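Local structure of chemotaxis protein CheX (Desulfovibrio desulfuricans subsp. desulfuricans str. G20, 3HM4) at residues A[19-22]-A[23-27]; A[62-65]-A[66-70]. The protein probably dephosphorylates the phosphorylated response regulator CheY in bacterial chemotaxis. All coordinates share one frame; numbering follows the deposited sequence.

Contacts 1 and 2 sit at opposite kinds of helix end. Contact 1 (19-27) is the last turns of helix 10-25 and its exit; contact 2 (62-70) is the turn from strand 58-64 into helix 66-77. Each is partly buried, combining buried apolar side chains with exposed, mostly polar residues. Contact 1 rests mainly on backbone bonds and aliphatic packing, whereas contact 2 adds a threonine cap and a sulfur-aromatic edge contact. Their centres lie about 14 Å apart, yet they meet where Ile27 CD1 packs 4.0 Å from Cys68 SG. Helix 66-77 joins them further: it starts in contact 2, and Val72 on it receives Leu21 and Ile27 of contact 1.

Contact 1: A[19-22]-A[23-27]; sequences NVLS and TMAGI
Val20 and Met24, one helical turn apart, are joined by a backbone hydrogen bond from Met24 N to Val20 O (2.9 Å). One residue earlier, Asn19 O accepts from Thr23 N at 3.0 Å. In the conformer described, one of two for Thr23, Thr23 OG1 also donates to Asn19 O at 3.0 Å. The hydroxyl can reach back because OG1 lies beside its own backbone N (chi1 -60°), and the two donors approach Asn19 O from opposite faces of its plane. Nearer the exit the bonds bend. Ala25 N reaches Leu21 O from above the carbonyl plane, and Gly26 N does likewise to Ser22 O at 2.8 Å, with only 137° at the hydrogen; Gly26 N makes a further weak bond to Leu21 O.

Apolar contacts line the buried side. Val20 CG1 lies 4.1 Å from CG of Met24, a selenomethionine whose chain folds at chi2 and chi3, carrying its end away from residues 19-22. Leu21 CD1 meets Ile27 CD1 at 4.2 Å, the two side chains crossing at a slant. Beyond the segments, Val20 and Met24 touch Met98 of helix 84-109, while Leu21 and Ile27 rest on Val72 of helix 66-77.

Gly26, the first residue to leave helical angles, has phi 62°. Such a left-handed glycine directly after the last helical residue is a classic helix C-terminal stop, here ending helix 10-25.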
loop_
_atom_site.group_PDB
_atom_site.type_symbol
_atom_site.label_atom_id
_atom_site.label_comp_id
_atom_site.label_asym_id
_atom_site.label_seq_id
_atom_site.Cartn_x
_atom_site.Cartn_y
_atom_site.Cartn_z
ATOM N N ASN A 19 -12.876 7.506 15.296
ATOM C CA ASN A 19 -14.271 7.062 15.213
ATOM C C ASN A 19 -14.388 5.632 14.719
ATOM O O ASN A 19 -15.146 4.856 15.280
ATOM C CB ASN A 19 -15.095 8.004 14.337
ATOM C CG ASN A 19 -15.301 9.377 14.964
ATOM O OD1 ASN A 19 -15.032 9.588 16.152
ATOM N ND2 ASN A 19 -15.761 10.326 14.157
ATOM N N VAL A 20 -13.643 5.262 13.676
ATOM C CA VAL A 20 -13.731 3.909 13.146
ATOM C C VAL A 20 -13.262 2.864 14.169
ATOM O O VAL A 20 -13.945 1.864 14.386
ATOM C CB VAL A 20 -12.946 3.753 11.810
ATOM C CG1 VAL A 20 -12.912 2.326 11.377
ATOM C CG2 VAL A 20 -13.635 4.607 10.745
ATOM N N LEU A 21 -12.088 3.089 14.774
ATOM C CA LEU A 21 -11.559 2.133 15.766
ATOM C C LEU A 21 -12.465 2.010 17.000
ATOM O O LEU A 21 -12.610 0.906 17.547
ATOM C CB LEU A 21 -10.087 2.380 16.129
ATOM C CG LEU A 21 -9.033 1.777 15.182
ATOM C CD1 LEU A 21 -9.208 0.223 15.084
ATOM C CD2 LEU A 21 -9.089 2.420 13.845
ATOM N N SER A 22 -13.018 3.136 17.435
ATOM C CA SER A 22 -13.968 3.174 18.578
ATOM C C SER A 22 -15.181 2.305 18.250
ATOM O O SER A 22 -15.520 1.349 18.975
ATOM C CB SER A 22 -14.449 4.605 18.859
ATOM O OG SER A 22 -13.427 5.436 19.379
ATOM N N THR A 23 -15.804 2.620 17.129
ATOM C CA THR A 23 -17.042 1.938 16.720
ATOM C C THR A 23 -16.881 0.481 16.437
ATOM O O THR A 23 -17.619 -0.353 16.986
ATOM C CB THR A 23 -17.636 2.569 15.468
ATOM O OG1 THR A 23 -17.924 3.933 15.742
ATOM C CG2 THR A 23 -18.892 1.842 15.021
HETATM N N MSE A 24 -15.892 0.136 15.600
HETATM C CA MSE A 24 -15.704 -1.245 15.193
HETATM C C MSE A 24 -15.069 -2.170 16.217
HETATM O O MSE A 24 -15.404 -3.358 16.234
HETATM C CB MSE A 24 -14.871 -1.286 13.887
HETATM C CG MSE A 24 -15.547 -0.569 12.727
HETATM SE SE MSE A 24 -17.321 -1.141 12.275
HETATM C CE MSE A 24 -17.051 -2.982 11.728
ATOM N N ALA A 25 -14.144 -1.643 17.025
ATOM C CA ALA A 25 -13.355 -2.432 17.955
ATOM C C ALA A 25 -13.554 -2.114 19.423
ATOM O O ALA A 25 -13.146 -2.940 20.251
ATOM C CB ALA A 25 -11.854 -2.344 17.583
ATOM N N GLY A 26 -14.095 -0.952 19.789
ATOM C CA GLY A 26 -14.307 -0.633 21.195
ATOM C C GLY A 26 -13.032 -0.555 22.041
ATOM O O GLY A 26 -13.081 -0.621 23.266
ATOM N N ILE A 27 -11.890 -0.325 21.384
ATOM C CA ILE A 27 -10.582 -0.311 22.026
ATOM C C ILE A 27 -10.195 1.043 22.614
ATOM O O ILE A 27 -9.064 1.179 23.064
ATOM C CB ILE A 27 -9.494 -0.889 21.067
ATOM C CG1 ILE A 27 -9.262 0.022 19.845
ATOM C CG2 ILE A 27 -9.814 -2.394 20.675
ATOM C CD1 ILE A 27 -8.091 -0.561 19.008
#

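Contact 2: A[62-65]-A[66-70]; sequences VTFT and KQCAI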
loop_
_atom_site.group_PDB
_atom_site.type_symbol
_atom_site.label_atom_id
_atom_site.label_comp_id
_atom_site.label_asym_id
_atom_site.label_seq_id
_atom_site.Cartn_x
_atom_site.Cartn_y
_atom_site.Cartn_z
ATOM N N VAL A 62 -1.949 2.664 8.163
ATOM C CA VAL A 62 -2.031 2.387 9.584
ATOM C C VAL A 62 -1.096 1.206 9.871
ATOM O O VAL A 62 -1.131 0.218 9.158
ATOM C CB VAL A 62 -3.494 2.159 10.017
ATOM C CG1 VAL A 62 -4.126 0.978 9.273
ATOM C CG2 VAL A 62 -3.594 2.050 11.529
ATOM N N THR A 63 -0.236 1.347 10.874
ATOM C CA THR A 63 0.706 0.321 11.283
ATOM C C THR A 63 0.375 -0.032 12.723
ATOM O O THR A 63 0.443 0.830 13.617
ATOM C CB THR A 63 2.161 0.716 11.074
ATOM O OG1 THR A 63 2.410 0.838 9.680
ATOM C CG2 THR A 63 3.123 -0.313 11.672
ATOM N N PHE A 64 -0.002 -1.286 12.923
ATOM C CA PHE A 64 -0.403 -1.803 14.226
ATOM C C PHE A 64 0.701 -2.643 14.862
ATOM O O PHE A 64 1.381 -3.422 14.171
ATOM C CB PHE A 64 -1.610 -2.751 14.080
ATOM C CG PHE A 64 -2.891 -2.101 13.620
ATOM C CD1 PHE A 64 -3.799 -1.609 14.550
ATOM C CD2 PHE A 64 -3.175 -1.974 12.280
ATOM C CE1 PHE A 64 -4.996 -1.047 14.139
ATOM C CE2 PHE A 64 -4.357 -1.437 11.867
ATOM C CZ PHE A 64 -5.266 -0.945 12.785
ATOM N N THR A 65 0.823 -2.529 16.178
ATOM C CA THR A 65 1.521 -3.535 16.965
ATOM C C THR A 65 0.706 -4.852 16.887
ATOM O O THR A 65 -0.526 -4.851 16.728
ATOM C CB THR A 65 1.699 -3.103 18.425
ATOM O OG1 THR A 65 0.413 -2.973 19.076
ATOM C CG2 THR A 65 2.518 -1.802 18.566
ATOM N N LYS A 66 1.370 -5.975 17.125
ATOM C CA LYS A 66 0.716 -7.280 17.066
ATOM C C LYS A 66 -0.466 -7.340 18.031
ATOM O O LYS A 66 -1.543 -7.772 17.614
ATOM C CB LYS A 66 1.744 -8.351 17.432
ATOM C CG LYS A 66 1.211 -9.753 17.431
ATOM C CD LYS A 66 2.320 -10.733 17.835
ATOM C CE LYS A 66 3.180 -11.037 16.707
ATOM N NZ LYS A 66 2.478 -11.848 15.628
ATOM N N GLN A 67 -0.281 -6.905 19.271
ATOM C CA GLN A 67 -1.360 -6.967 20.273
ATOM C C GLN A 67 -2.600 -6.196 19.795
ATOM O O GLN A 67 -3.764 -6.671 19.958
ATOM C CB GLN A 67 -0.908 -6.349 21.627
ATOM C CG GLN A 67 -1.997 -6.353 22.731
ATOM C CD GLN A 67 -1.648 -5.579 23.991
ATOM O OE1 GLN A 67 -0.662 -4.846 24.066
ATOM N NE2 GLN A 67 -2.529 -5.691 24.990
ATOM N N CYS A 68 -2.355 -5.003 19.248
ATOM C CA CYS A 68 -3.477 -4.175 18.838
ATOM C C CYS A 68 -4.203 -4.782 17.662
ATOM O O CYS A 68 -5.432 -4.820 17.661
ATOM C CB CYS A 68 -2.979 -2.766 18.573
ATOM S SG CYS A 68 -4.321 -1.584 18.310
ATOM N N ALA A 69 -3.480 -5.263 16.644
ATOM C CA ALA A 69 -4.114 -5.893 15.483
ATOM C C ALA A 69 -4.932 -7.109 15.906
ATOM O O ALA A 69 -6.046 -7.325 15.426
ATOM C CB ALA A 69 -3.105 -6.302 14.437
ATOM N N ILE A 70 -4.400 -7.910 16.826
ATOM C CA ILE A 70 -5.171 -9.074 17.339
ATOM C C ILE A 70 -6.445 -8.624 18.054
ATOM O O ILE A 70 -7.539 -9.172 17.806
ATOM C CB ILE A 70 -4.310 -9.964 18.238
ATOM C CG1 ILE A 70 -3.233 -10.676 17.395
ATOM C CG2 ILE A 70 -5.185 -11.010 18.961
ATOM C CD1 ILE A 70 -2.175 -11.441 18.177
#
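A helix N-cap joins the end of strand 58-64 to helix 66-77: Thr65 stands just before the first turn and accepts a capping bond from Cys68 N. That bond is weak, with Cys68 N 3.4 Å from Thr65 OG1. The hydroxyl faces the turn because OG1 sits between the backbone N and the carbonyl carbon (chi1 64°), where it also packs 3.4 Å from Cys68 CB. Its stronger hydrogen bond is to Glu148 O, outside the segments. The first turn is closed by Ala69 N to Thr65 O, 3.0 Å and almost straight at 174°.

The N-to-C directions of the short strand and helix segments differ by 105°, their axes passing 7.9 Å apart, so the chain turns sharply off the antiparallel sheet, and Phe64 fills the inner corner. Cys68 SG, placed anti to its backbone N, comes to the ring's edge in its plane, 3.8 Å from Phe64 CD1 and 5.1 Å from the ring centroid: a sulfur-aromatic contact at the edge rather than over a face. Alongside, Phe64 CB touches Ala69 CB at 3.9 Å. The ring also meets that of Phe149 on the adjacent strand 149-155. On the outer side, Lys66 carries its amine away to a salt bridge with Asp125.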